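Local coordinates for protein tRNA (cytosine(38)-C(5))-methyltransferase (Schizosaccharomyces pombe, PDB 6FDF) that specifically methylates carbon 5 of cytosine 38 in the anticodon loop of tRNA(Asp), and less efficiently tRNA(Glu), using S-adenosyl-L-methionine as methyl donor, at residues L27-I32 against N317-S322; A73-L78 against V115-E120; L172-F177 against L328-N333; D184-F189 against S322-L327. All coordinates share one frame; numbering follows the deposited sequence.

Contact 1 (L27-I32 against N317-S322). With GOL (glycerol), chain G.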
loop_
_atom_site.group_PDB
_atom_site.type_symbol
_atom_site.label_atom_id
_atom_site.label_comp_id
_atom_site.label_asym_id
_atom_site.label_seq_id
_atom_site.Cartn_x
_atom_site.Cartn_y
_atom_site.Cartn_z
ATOM N N LEU A 27 -9.187 -4.317 6.843
ATOM C CA LEU A 27 -9.870 -5.052 7.903
ATOM C C LEU A 27 -11.374 -4.816 7.848
ATOM O O LEU A 27 -12.166 -5.739 8.075
ATOM C CB LEU A 27 -9.312 -4.645 9.270
ATOM C CG LEU A 27 -7.929 -5.212 9.613
ATOM C CD1 LEU A 27 -7.284 -4.381 10.713
ATOM C CD2 LEU A 27 -8.028 -6.671 10.043
ATOM N N ASN A 28 -11.786 -3.581 7.545
ATOM C CA ASN A 28 -13.208 -3.277 7.417
ATOM C C ASN A 28 -13.832 -4.090 6.290
ATOM O O ASN A 28 -14.922 -4.650 6.443
ATOM C CB ASN A 28 -13.418 -1.784 7.159
ATOM C CG ASN A 28 -13.056 -0.914 8.353
ATOM O OD1 ASN A 28 -12.892 -1.398 9.476
ATOM N ND2 ASN A 28 -12.933 0.387 8.110
ATOM N N LEU A 29 -13.155 -4.140 5.138
ATOM C CA LEU A 29 -13.658 -4.893 3.992
ATOM C C LEU A 29 -13.764 -6.378 4.302
ATOM O O LEU A 29 -14.694 -7.052 3.842
ATOM C CB LEU A 29 -12.732 -4.689 2.795
ATOM C CG LEU A 29 -13.056 -3.659 1.723
ATOM C CD1 LEU A 29 -11.958 -3.692 0.676
ATOM C CD2 LEU A 29 -14.405 -3.929 1.092
ATOM N N ALA A 30 -12.813 -6.912 5.065
ATOM C CA ALA A 30 -12.820 -8.332 5.385
ATOM C C ALA A 30 -13.846 -8.683 6.447
ATOM O O ALA A 30 -13.968 -9.861 6.805
ATOM C CB ALA A 30 -11.425 -8.772 5.836
ATOM N N ASN A 31 -14.587 -7.693 6.948
ATOM C CA ASN A 31 -15.589 -7.897 7.992
ATOM C C ASN A 31 -14.981 -8.560 9.220
ATOM O O ASN A 31 -15.593 -9.424 9.852
ATOM C CB ASN A 31 -16.787 -8.684 7.460
ATOM C CG ASN A 31 -17.498 -7.937 6.372
ATOM O OD1 ASN A 31 -17.732 -8.453 5.278
ATOM N ND2 ASN A 31 -17.804 -6.679 6.651
ATOM N N ILE A 32 -13.766 -8.139 9.562
ATOM C CA ILE A 32 -13.091 -8.608 10.766
ATOM C C ILE A 32 -13.619 -7.788 11.936
ATOM O O ILE A 32 -13.536 -6.551 11.908
ATOM C CB ILE A 32 -11.562 -8.484 10.642
ATOM C CG1 ILE A 32 -11.066 -9.202 9.387
ATOM C CG2 ILE A 32 -10.875 -9.030 11.881
ATOM C CD1 ILE A 32 -11.572 -10.631 9.250
ATOM N N ASN A 317 -2.563 -1.602 -1.550
ATOM C CA ASN A 317 -3.851 -1.806 -2.192
ATOM C C ASN A 317 -4.789 -2.457 -1.182
ATOM O O ASN A 317 -4.546 -3.584 -0.731
ATOM C CB ASN A 317 -3.728 -2.652 -3.458
ATOM C CG ASN A 317 -5.049 -2.781 -4.179
ATOM O OD1 ASN A 317 -5.967 -3.436 -3.685
ATOM N ND2 ASN A 317 -5.174 -2.120 -5.334
ATOM N N VAL A 318 -5.864 -1.738 -0.847
ATOM C CA VAL A 318 -6.793 -2.143 0.205
ATOM C C VAL A 318 -7.539 -3.415 -0.180
ATOM O O VAL A 318 -7.816 -4.272 0.671
ATOM C CB VAL A 318 -7.764 -0.983 0.498
ATOM C CG1 VAL A 318 -8.874 -1.425 1.445
ATOM C CG2 VAL A 318 -7.005 0.210 1.072
ATOM N N LYS A 319 -7.892 -3.549 -1.463
ATOM C CA LYS A 319 -8.609 -4.734 -1.931
ATOM C C LYS A 319 -7.761 -5.992 -1.777
ATOM O O LYS A 319 -8.207 -6.981 -1.182
ATOM C CB LYS A 319 -9.031 -4.550 -3.390
ATOM C CG LYS A 319 -10.470 -4.111 -3.578
ATOM C CD LYS A 319 -11.438 -5.196 -3.128
ATOM C CE LYS A 319 -12.868 -4.689 -3.129
ATOM N NZ LYS A 319 -13.771 -5.617 -2.407
ATOM N N VAL A 320 -6.544 -5.980 -2.328
ATOM C CA VAL A 320 -5.662 -7.148 -2.228
ATOM C C VAL A 320 -5.441 -7.543 -0.771
ATOM O O VAL A 320 -5.538 -8.721 -0.408
ATOM C CB VAL A 320 -4.328 -6.883 -2.949
ATOM C CG1 VAL A 320 -3.395 -8.082 -2.796
ATOM C CG2 VAL A 320 -4.571 -6.603 -4.442
ATOM N N VAL A 321 -5.161 -6.564 0.092
ATOM C CA VAL A 321 -4.901 -6.902 1.488
ATOM C C VAL A 321 -6.158 -7.413 2.187
ATOM O O VAL A 321 -6.067 -8.258 3.090
ATOM C CB VAL A 321 -4.282 -5.684 2.200
ATOM C CG1 VAL A 321 -4.124 -5.943 3.687
ATOM C CG2 VAL A 321 -2.930 -5.387 1.576
ATOM N N SER A 322 -7.346 -6.931 1.796
ATOM C CA SER A 322 -8.572 -7.466 2.389
ATOM C C SER A 322 -8.690 -8.968 2.142
ATOM O O SER A 322 -9.117 -9.723 3.025
ATOM C CB SER A 322 -9.808 -6.742 1.843
ATOM O OG SER A 322 -10.135 -7.141 0.517
HETATM C C1 GOL G . -16.994 -5.596 -0.530
HETATM O O1 GOL G . -16.350 -6.030 -1.691
HETATM C C2 GOL G . -17.465 -6.849 0.258
HETATM O O2 GOL G . -16.884 -8.021 -0.210
HETATM C C3 GOL G . -17.114 -6.542 1.736
HETATM O O3 GOL G . -17.120 -7.750 2.433
#
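V318 carries CG1 anti to its backbone N (chi1 172°), which presents this methyl to L29. L29 CD1 and V318 CG1 meet at 3.9 Å, the two side chains crossing at about a right angle. Nearer the backbones, L29 CB lies 3.7 Å from S322 CB, and one residue on A30 CB touches the carbonyl O of S322. The S322 hydroxyl, at chi1 75°, sits between the backbone N and the carbonyl carbon and folds onto its own helix, where OG donates to K319 O at 2.6 Å. Putting an alanine at S322 would probably leave K319 O without this donor and L29 CD1 without the oxygen it rests against. K319 starts away from L29, but in one of two modelled conformers, and so less certainly, NZ comes within 3.9 Å of L29 CD2 and donates to O1 of a glycerol, probably from the crystallisation liquor. A Schellman motif at N31 ends helix 22-29, and N317 caps helix 318-328 through OD1, which accepts from V320 N. The end of helix 22-29 meets the first turns of helix 318-328 in the Rossmann-like methyltransferase fold, with the side chain of V318 about 6 Å from the bound S-adenosyl-L-homocysteine. The serine hydroxyl and the asparagine amide oxygen serve their own helix, and what crosses between the segments is mainly van der Waals contact centred on L29.

Contact 2 (A73-L78 against V115-E120)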
loop_
_atom_site.group_PDB
_atom_site.type_symbol
_atom_site.label_atom_id
_atom_site.label_comp_id
_atom_site.label_asym_id
_atom_site.label_seq_id
_atom_site.Cartn_x
_atom_site.Cartn_y
_atom_site.Cartn_z
ATOM N N ALA A 73 1.750 -4.002 26.683
ATOM C CA ALA A 73 0.619 -3.128 26.972
ATOM C C ALA A 73 -0.388 -3.109 25.826
ATOM O O ALA A 73 -1.601 -3.080 26.063
ATOM C CB ALA A 73 1.118 -1.716 27.274
ATOM N N PHE A 74 0.092 -3.104 24.577
ATOM C CA PHE A 74 -0.821 -3.181 23.438
ATOM C C PHE A 74 -1.653 -4.459 23.483
ATOM O O PHE A 74 -2.849 -4.440 23.166
ATOM C CB PHE A 74 -0.045 -3.108 22.122
ATOM C CG PHE A 74 0.574 -1.767 21.855
ATOM C CD1 PHE A 74 -0.114 -0.599 22.145
ATOM C CD2 PHE A 74 1.842 -1.673 21.306
ATOM C CE1 PHE A 74 0.454 0.640 21.903
ATOM C CE2 PHE A 74 2.419 -0.435 21.064
ATOM C CZ PHE A 74 1.724 0.721 21.361
ATOM N N ASP A 75 -1.019 -5.584 23.815
ATOM C CA ASP A 75 -1.694 -6.871 23.992
ATOM C C ASP A 75 -2.549 -7.229 22.773
ATOM O O ASP A 75 -3.756 -7.460 22.866
ATOM C CB ASP A 75 -2.532 -6.865 25.272
ATOM C CG ASP A 75 -3.072 -8.236 25.622
ATOM O OD1 ASP A 75 -2.349 -9.234 25.408
ATOM O OD2 ASP A 75 -4.219 -8.314 26.107
ATOM N N CYS A 76 -1.902 -7.271 21.612
ATOM C CA CYS A 76 -2.592 -7.473 20.345
ATOM C C CYS A 76 -2.292 -8.850 19.769
ATOM O O CYS A 76 -1.156 -9.334 19.832
ATOM C CB CYS A 76 -2.213 -6.386 19.339
ATOM S SG CYS A 76 -3.007 -4.810 19.708
ATOM N N LYS A 77 -3.322 -9.474 19.208
ATOM C CA LYS A 77 -3.208 -10.815 18.662
ATOM C C LYS A 77 -2.885 -10.816 17.174
ATOM O O LYS A 77 -2.384 -11.823 16.658
ATOM C CB LYS A 77 -4.512 -11.569 18.934
ATOM C CG LYS A 77 -4.513 -13.033 18.549
ATOM C CD LYS A 77 -5.801 -13.708 19.016
ATOM C CE LYS A 77 -5.667 -14.301 20.419
ATOM N NZ LYS A 77 -5.182 -13.333 21.441
ATOM N N LEU A 78 -3.163 -9.718 16.476
ATOM C CA LEU A 78 -2.727 -9.518 15.099
ATOM C C LEU A 78 -1.855 -8.273 15.050
ATOM O O LEU A 78 -2.251 -7.221 15.562
ATOM C CB LEU A 78 -3.920 -9.358 14.145
ATOM C CG LEU A 78 -3.574 -8.807 12.754
ATOM C CD1 LEU A 78 -2.701 -9.795 11.976
ATOM C CD2 LEU A 78 -4.826 -8.467 11.954
ATOM N N VAL A 115 8.276 -10.797 24.143
ATOM C CA VAL A 115 6.953 -10.353 24.576
ATOM C C VAL A 115 6.285 -11.439 25.415
ATOM O O VAL A 115 6.607 -12.626 25.327
ATOM C CB VAL A 115 6.069 -9.952 23.379
ATOM C CG1 VAL A 115 6.717 -8.816 22.577
ATOM C CG2 VAL A 115 5.756 -11.163 22.499
ATOM N N ASN A 116 5.340 -11.010 26.258
ATOM C CA ASN A 116 4.628 -11.952 27.118
ATOM C C ASN A 116 3.788 -12.925 26.302
ATOM O O ASN A 116 3.748 -14.127 26.599
ATOM C CB ASN A 116 3.731 -11.193 28.098
ATOM C CG ASN A 116 4.494 -10.637 29.286
ATOM O OD1 ASN A 116 5.423 -11.260 29.793
ATOM N ND2 ASN A 116 4.090 -9.460 29.745
ATOM N N ASN A 117 3.103 -12.426 25.274
ATOM C CA ASN A 117 2.170 -13.223 24.481
ATOM C C ASN A 117 2.426 -12.939 23.004
ATOM O O ASN A 117 2.008 -11.896 22.490
ATOM C CB ASN A 117 0.725 -12.914 24.854
ATOM C CG ASN A 117 0.441 -13.163 26.319
ATOM O OD1 ASN A 117 0.225 -12.229 27.089
ATOM N ND2 ASN A 117 0.449 -14.428 26.713
ATOM N N LEU A 118 3.141 -13.842 22.348
ATOM C CA LEU A 118 3.413 -13.688 20.926
ATOM C C LEU A 118 2.102 -13.477 20.171
ATOM O O LEU A 118 1.108 -14.160 20.459
ATOM C CB LEU A 118 4.130 -14.924 20.380
ATOM C CG LEU A 118 5.572 -15.173 20.805
ATOM C CD1 LEU A 118 5.990 -16.573 20.383
ATOM C CD2 LEU A 118 6.475 -14.133 20.166
ATOM N N PRO A 119 2.049 -12.544 19.221
ATOM C CA PRO A 119 0.831 -12.406 18.418
ATOM C C PRO A 119 0.584 -13.686 17.640
ATOM O O PRO A 119 1.514 -14.339 17.164
ATOM C CB PRO A 119 1.142 -11.225 17.489
ATOM C CG PRO A 119 2.639 -11.158 17.440
ATOM C CD PRO A 119 3.105 -11.607 18.800
ATOM N N GLU A 120 -0.684 -14.064 17.532
ATOM C CA GLU A 120 -1.005 -15.287 16.819
ATOM C C GLU A 120 -0.964 -15.100 15.311
ATOM O O GLU A 120 -0.853 -16.088 14.579
ATOM C CB GLU A 120 -2.368 -15.808 17.276
ATOM C CG GLU A 120 -2.341 -16.304 18.717
ATOM C CD GLU A 120 -3.684 -16.806 19.210
ATOM O OE1 GLU A 120 -4.667 -16.748 18.445
ATOM O OE2 GLU A 120 -3.755 -17.257 20.373
HETATM O O HOH W 1 0.325 -9.409 26.135
HETATM O O HOH W 2 -0.530 -10.749 22.057
#
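K77 and P119 bring their CA atoms to 4.3 Å as the two chains draw together, and K77 O comes 2.9 Å from E120 N. This approach leads into strands 78-81 and 121-127, parallel neighbours in the Rossmann-like sheet that are joined by a beta-alpha-beta crossover through helix 103-111. K77 also bonds through its backbone to R12 and Y121, while E120 pairs with L175, so both segments feed into the sheet. The side chains of K77 and E120 lie alongside each other and point the same way. With CG anti to the backbone N, the K77 chain runs out beside E120, its CD 3.3 Å from E120 OE1, and the turn at chi3 (-91°) sets CE over the carboxylate. The charged ends stay further apart, with K77 NZ 4.3 Å from E120 OE2, beyond salt-bridge range, and their attraction is likely to be modest. P119 CB lies against the backbone carbonyl of K77, 3.7 Å from its O, while the proline ring also touches L112. Towards the end of helix 68-74 the segments diverge, and D75, leaving the helix with positive phi, faces N117 across a water that lies between D75 OD1 and N117 OD1. A second water bridges the two backbones, donating to C76 O at 2.7 Å and to N117 O at 2.8 Å.

Contact 3 (L172-F177 against L328-N333)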
loop_
_atom_site.group_PDB
_atom_site.type_symbol
_atom_site.label_atom_id
_atom_site.label_comp_id
_atom_site.label_asym_id
_atom_site.label_seq_id
_atom_site.Cartn_x
_atom_site.Cartn_y
_atom_site.Cartn_z
ATOM N N LEU A 172 2.567 -13.710 5.363
ATOM C CA LEU A 172 1.475 -14.053 6.269
ATOM C C LEU A 172 1.989 -15.115 7.225
ATOM O O LEU A 172 2.467 -16.164 6.781
ATOM C CB LEU A 172 0.258 -14.578 5.498
ATOM C CG LEU A 172 -0.696 -13.577 4.837
ATOM C CD1 LEU A 172 0.004 -12.738 3.780
ATOM C CD2 LEU A 172 -1.878 -14.314 4.225
ATOM N N ALA A 173 1.886 -14.855 8.531
ATOM C CA ALA A 173 2.443 -15.752 9.539
ATOM C C ALA A 173 1.376 -16.120 10.558
ATOM O O ALA A 173 0.686 -15.238 11.076
ATOM C CB ALA A 173 3.647 -15.111 10.253
ATOM N N ARG A 174 1.238 -17.418 10.834
ATOM C CA ARG A 174 0.380 -17.926 11.899
ATOM C C ARG A 174 1.236 -18.629 12.940
ATOM O O ARG A 174 2.022 -19.520 12.598
ATOM C CB ARG A 174 -0.665 -18.916 11.372
ATOM C CG ARG A 174 -1.656 -18.360 10.371
ATOM C CD ARG A 174 -2.474 -19.498 9.807
ATOM N NE ARG A 174 -3.571 -19.044 8.957
ATOM C CZ ARG A 174 -4.265 -19.849 8.154
ATOM N NH1 ARG A 174 -5.242 -19.360 7.394
ATOM N NH2 ARG A 174 -3.973 -21.146 8.097
ATOM N N LEU A 175 1.066 -18.247 14.205
ATOM C CA LEU A 175 1.768 -18.910 15.299
ATOM C C LEU A 175 1.275 -20.345 15.477
ATOM O O LEU A 175 0.064 -20.600 15.488
ATOM C CB LEU A 175 1.569 -18.118 16.589
ATOM C CG LEU A 175 2.303 -18.614 17.833
ATOM C CD1 LEU A 175 3.808 -18.431 17.696
ATOM C CD2 LEU A 175 1.787 -17.868 19.048
ATOM N N ASN A 176 2.221 -21.277 15.625
ATOM C CA ASN A 176 1.940 -22.681 15.955
ATOM C C ASN A 176 0.839 -23.286 15.078
ATOM O O ASN A 176 -0.110 -23.904 15.565
ATOM C CB ASN A 176 1.588 -22.830 17.440
ATOM C CG ASN A 176 2.713 -22.379 18.361
ATOM O OD1 ASN A 176 2.473 -21.754 19.397
ATOM N ND2 ASN A 176 3.946 -22.711 17.998
ATOM N N PHE A 177 0.975 -23.122 13.764
ATOM C CA PHE A 177 0.026 -23.685 12.808
ATOM C C PHE A 177 0.716 -24.780 12.003
ATOM O O PHE A 177 1.741 -24.528 11.362
ATOM C CB PHE A 177 -0.529 -22.605 11.879
ATOM C CG PHE A 177 -1.391 -23.146 10.776
ATOM C CD1 PHE A 177 -2.694 -23.543 11.034
ATOM C CD2 PHE A 177 -0.902 -23.265 9.486
ATOM C CE1 PHE A 177 -3.494 -24.052 10.026
ATOM C CE2 PHE A 177 -1.696 -23.771 8.472
ATOM C CZ PHE A 177 -2.996 -24.162 8.743
ATOM N N LEU A 328 -5.584 -15.021 6.123
ATOM C CA LEU A 328 -4.743 -15.133 7.311
ATOM C C LEU A 328 -5.547 -15.546 8.539
ATOM O O LEU A 328 -5.113 -16.410 9.313
ATOM C CB LEU A 328 -4.038 -13.800 7.558
ATOM C CG LEU A 328 -3.108 -13.683 8.764
ATOM C CD1 LEU A 328 -1.985 -14.703 8.683
ATOM C CD2 LEU A 328 -2.544 -12.255 8.870
ATOM N N LEU A 329 -6.711 -14.936 8.740
ATOM C CA LEU A 329 -7.457 -15.087 9.981
ATOM C C LEU A 329 -8.492 -16.210 9.944
ATOM O O LEU A 329 -9.323 -16.284 10.854
ATOM C CB LEU A 329 -8.148 -13.767 10.335
ATOM C CG LEU A 329 -7.217 -12.562 10.470
ATOM C CD1 LEU A 329 -8.037 -11.305 10.679
ATOM C CD2 LEU A 329 -6.236 -12.781 11.612
ATOM N N GLU A 330 -8.472 -17.073 8.926
ATOM C CA GLU A 330 -9.437 -18.173 8.869
ATOM C C GLU A 330 -9.486 -19.033 10.131
ATOM O O GLU A 330 -10.602 -19.395 10.543
ATOM C CB GLU A 330 -9.177 -19.056 7.638
ATOM C CG GLU A 330 -9.527 -18.360 6.332
ATOM C CD GLU A 330 -9.507 -19.283 5.130
ATOM O OE1 GLU A 330 -8.917 -20.378 5.210
ATOM O OE2 GLU A 330 -10.093 -18.904 4.096
ATOM N N PRO A 331 -8.370 -19.409 10.774
ATOM C CA PRO A 331 -8.476 -20.267 11.968
ATOM C C PRO A 331 -9.235 -19.629 13.121
ATOM O O PRO A 331 -9.525 -20.330 14.101
ATOM C CB PRO A 331 -7.012 -20.527 12.354
ATOM C CG PRO A 331 -6.255 -20.333 11.090
ATOM C CD PRO A 331 -6.956 -19.195 10.407
ATOM N N LEU A 332 -9.562 -18.338 13.044
ATOM C CA LEU A 332 -10.322 -17.692 14.104
ATOM C C LEU A 332 -11.816 -17.960 13.991
ATOM O O LEU A 332 -12.551 -17.683 14.945
ATOM C CB LEU A 332 -10.064 -16.183 14.098
ATOM C CG LEU A 332 -8.661 -15.770 14.544
ATOM C CD1 LEU A 332 -8.459 -14.272 14.386
ATOM C CD2 LEU A 332 -8.434 -16.194 15.988
ATOM N N ASN A 333 -12.266 -18.493 12.855
ATOM C CA ASN A 333 -13.640 -18.953 12.655
ATOM C C ASN A 333 -14.651 -17.851 12.972
ATOM O O ASN A 333 -15.511 -17.982 13.843
ATOM C CB ASN A 333 -13.916 -20.209 13.485
ATOM C CG ASN A 333 -13.792 -21.484 12.671
ATOM O OD1 ASN A 333 -13.029 -21.547 11.706
ATOM N ND2 ASN A 333 -14.546 -22.505 13.056
HETATM O O HOH W 3 -6.186 -20.992 5.258
#
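R174 runs extended from CG to NE and slides past L328 in the opposite direction, bringing its guanidinium to the end of helix 318-328. NE donates to L328 O at 3.1 Å with an N-H...O angle of 155°, the oxygen lying 15° out of the guanidinium plane. NH1 bonds to L327 O and, through a water, to E330 OE1. P331 approaches from the opposite direction and sets its CD over one face of the guanidinium, toward the rim, 3.5 Å from R174 NH1; W181 makes a cation-pi contact with the same group. L328, its CG anti to the backbone N, sends CD1 to within 3.9 Å of L172 CB and 3.6 Å of A173 O. A leucine in place of R174 would probably leave the L327 and L328 carbonyls without the arginine N-H groups that they accept from, and E330 without its water-mediated link. The arrangement joins the C-terminal helix end to strand 168-175, an instance of the helix-on-sheet packing of class I methyltransferases.

Contact 4 (D184-F189 against S322-L327)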
loop_
_atom_site.group_PDB
_atom_site.type_symbol
_atom_site.label_atom_id
_atom_site.label_comp_id
_atom_site.label_asym_id
_atom_site.label_seq_id
_atom_site.Cartn_x
_atom_site.Cartn_y
_atom_site.Cartn_z
ATOM N N ASP A 184 -1.595 -18.734 -2.732
ATOM C CA ASP A 184 -2.452 -18.778 -3.908
ATOM C C ASP A 184 -3.915 -19.024 -3.562
ATOM O O ASP A 184 -4.773 -18.849 -4.435
ATOM C CB ASP A 184 -1.954 -19.856 -4.870
ATOM C CG ASP A 184 -0.591 -19.532 -5.448
ATOM O OD1 ASP A 184 -0.347 -18.352 -5.776
ATOM O OD2 ASP A 184 0.234 -20.459 -5.581
ATOM N N ASP A 185 -4.218 -19.431 -2.325
ATOM C CA ASP A 185 -5.609 -19.599 -1.923
ATOM C C ASP A 185 -6.366 -18.281 -1.970
ATOM O O ASP A 185 -7.599 -18.281 -2.040
ATOM C CB ASP A 185 -5.682 -20.208 -0.521
ATOM C CG ASP A 185 -4.913 -21.514 -0.415
ATOM O OD1 ASP A 185 -4.902 -22.274 -1.405
ATOM O OD2 ASP A 185 -4.318 -21.777 0.653
ATOM N N VAL A 186 -5.640 -17.161 -1.965
ATOM C CA VAL A 186 -6.249 -15.843 -1.958
ATOM C C VAL A 186 -7.093 -15.606 -3.201
ATOM O O VAL A 186 -7.995 -14.764 -3.183
ATOM C CB VAL A 186 -5.139 -14.777 -1.810
ATOM C CG1 VAL A 186 -4.426 -14.525 -3.134
ATOM C CG2 VAL A 186 -5.689 -13.505 -1.236
ATOM N N PHE A 187 -6.825 -16.332 -4.292
ATOM C CA PHE A 187 -7.591 -16.118 -5.513
ATOM C C PHE A 187 -8.991 -16.707 -5.430
ATOM O O PHE A 187 -9.865 -16.299 -6.200
ATOM C CB PHE A 187 -6.809 -16.675 -6.711
ATOM C CG PHE A 187 -5.589 -15.865 -7.024
ATOM C CD1 PHE A 187 -5.706 -14.638 -7.659
ATOM C CD2 PHE A 187 -4.338 -16.276 -6.602
ATOM C CE1 PHE A 187 -4.591 -13.861 -7.913
ATOM C CE2 PHE A 187 -3.221 -15.491 -6.836
ATOM C CZ PHE A 187 -3.346 -14.292 -7.505
ATOM N N GLN A 188 -9.232 -17.634 -4.500
ATOM C CA GLN A 188 -10.578 -18.132 -4.255
ATOM C C GLN A 188 -11.490 -17.055 -3.683
ATOM O O GLN A 188 -12.709 -17.253 -3.643
ATOM C CB GLN A 188 -10.542 -19.335 -3.312
ATOM C CG GLN A 188 -9.815 -20.543 -3.880
ATOM C CD GLN A 188 -9.460 -21.565 -2.818
ATOM O OE1 GLN A 188 -10.208 -21.771 -1.862
ATOM N NE2 GLN A 188 -8.310 -22.212 -2.980
ATOM N N PHE A 189 -10.927 -15.916 -3.275
ATOM C CA PHE A 189 -11.692 -14.787 -2.766
ATOM C C PHE A 189 -11.989 -13.746 -3.824
ATOM O O PHE A 189 -12.933 -12.969 -3.653
ATOM C CB PHE A 189 -10.954 -14.074 -1.630
ATOM C CG PHE A 189 -10.770 -14.905 -0.413
ATOM C CD1 PHE A 189 -11.866 -15.340 0.312
ATOM C CD2 PHE A 189 -9.502 -15.216 0.040
ATOM C CE1 PHE A 189 -11.701 -16.098 1.451
ATOM C CE2 PHE A 189 -9.328 -15.971 1.181
ATOM C CZ PHE A 189 -10.428 -16.411 1.890
ATOM N N SER A 322 -7.346 -6.931 1.796
ATOM C CA SER A 322 -8.572 -7.466 2.389
ATOM C C SER A 322 -8.690 -8.968 2.142
ATOM O O SER A 322 -9.117 -9.723 3.025
ATOM C CB SER A 322 -9.808 -6.742 1.843
ATOM O OG SER A 322 -10.135 -7.141 0.517
ATOM N N TYR A 323 -8.300 -9.421 0.949
ATOM C CA TYR A 323 -8.308 -10.852 0.661
ATOM C C TYR A 323 -7.279 -11.598 1.505
ATOM O O TYR A 323 -7.566 -12.685 2.023
ATOM C CB TYR A 323 -8.032 -11.098 -0.822
ATOM C CG TYR A 323 -8.987 -10.467 -1.799
ATOM C CD1 TYR A 323 -10.340 -10.347 -1.515
ATOM C CD2 TYR A 323 -8.528 -9.995 -3.020
ATOM C CE1 TYR A 323 -11.214 -9.777 -2.436
ATOM C CE2 TYR A 323 -9.384 -9.421 -3.936
ATOM C CZ TYR A 323 -10.723 -9.310 -3.641
ATOM O OH TYR A 323 -11.569 -8.737 -4.565
ATOM N N LEU A 324 -6.063 -11.054 1.621
ATOM C CA LEU A 324 -5.028 -11.724 2.406
ATOM C C LEU A 324 -5.393 -11.768 3.883
ATOM O O LEU A 324 -5.107 -12.757 4.568
ATOM C CB LEU A 324 -3.684 -11.023 2.214
ATOM C CG LEU A 324 -3.088 -11.166 0.813
ATOM C CD1 LEU A 324 -2.057 -10.094 0.581
ATOM C CD2 LEU A 324 -2.493 -12.557 0.596
ATOM N N ILE A 325 -6.015 -10.703 4.395
ATOM C CA ILE A 325 -6.460 -10.711 5.787
ATOM C C ILE A 325 -7.483 -11.818 6.009
ATOM O O ILE A 325 -7.427 -12.543 7.008
ATOM C CB ILE A 325 -7.016 -9.330 6.179
ATOM C CG1 ILE A 325 -5.868 -8.348 6.408
ATOM C CG2 ILE A 325 -7.889 -9.424 7.432
ATOM C CD1 ILE A 325 -6.326 -6.913 6.587
ATOM N N SER A 326 -8.443 -11.951 5.088
ATOM C CA SER A 326 -9.439 -13.015 5.180
ATOM C C SER A 326 -8.778 -14.386 5.238
ATOM O O SER A 326 -9.149 -15.238 6.057
ATOM C CB SER A 326 -10.389 -12.936 3.987
ATOM O OG SER A 326 -11.119 -11.725 4.009
ATOM N N LEU A 327 -7.803 -14.620 4.359
ATOM C CA LEU A 327 -7.055 -15.874 4.380
ATOM C C LEU A 327 -6.314 -16.052 5.699
ATOM O O LEU A 327 -6.393 -17.109 6.334
ATOM C CB LEU A 327 -6.073 -15.912 3.212
ATOM C CG LEU A 327 -5.183 -17.151 3.147
ATOM C CD1 LEU A 327 -6.037 -18.398 2.952
ATOM C CD2 LEU A 327 -4.162 -17.013 2.034
#
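F189 lays one ring face over S326 CB, a CH-pi contact of 4.2 Å from the carbon to the ring centroid, with the carbon 17° off the ring normal and displaced toward the rim. The ring reaches there with CG anti to the carbonyl carbon (chi1 -65°). F189 CE2 then comes to 3.8 Å from L327 CB, while F189 CB rests 3.8 Å from Y323 CD1, so three residues spaced i, i+3 and i+4 on one face of the helix meet this side chain. V186 enters next to it. Its CG2 is anti to the backbone N and packs tightly against Y323 CB at 3.4 Å, the two side chains crossing at about a right angle; the same methyl meets L324 CD2 at 3.8 Å. The segments are the 3-10 turns at 184-188 and the C-terminal helix 318-328 of the Rossmann-like fold, whose L324 also reaches Y170 and L172 of strand 168-175. D185 contributes its CB, 3.9 Å from L327 CD1, while its carboxylate OD2 accepts from S182 N. Y323 meets F160 with the ring planes at about 30°, and F160 stacks on F187 as well. Within the helix, S326 OG donates to S322 O at 3.0 Å, reaching that carbonyl from the opposite face of its plane to S326 N.

Overall arrangement
Contacts 1, 3 and 4 all use helix 318-328 or the turn that ends it: contact 1 sets its first turns against helix 22-29, contact 4 its middle against the 3-10 turns, and contact 3 its end against strand 168-175. Contacts 1 and 4 share S322 and meet where A30 CB lies 3.5 Å from S326 OG. Both are partly buried and essentially apolar. Contact 3 is the buried one, yet has an arginine among its leucines, whose bonding it shares with contact 4. Contact 2 lies further out, is partly buried and includes water-bridged carbonyls; it is joined to contact 3 through the sheet and by L78 CD1, 4.0 Å from L328 CD2.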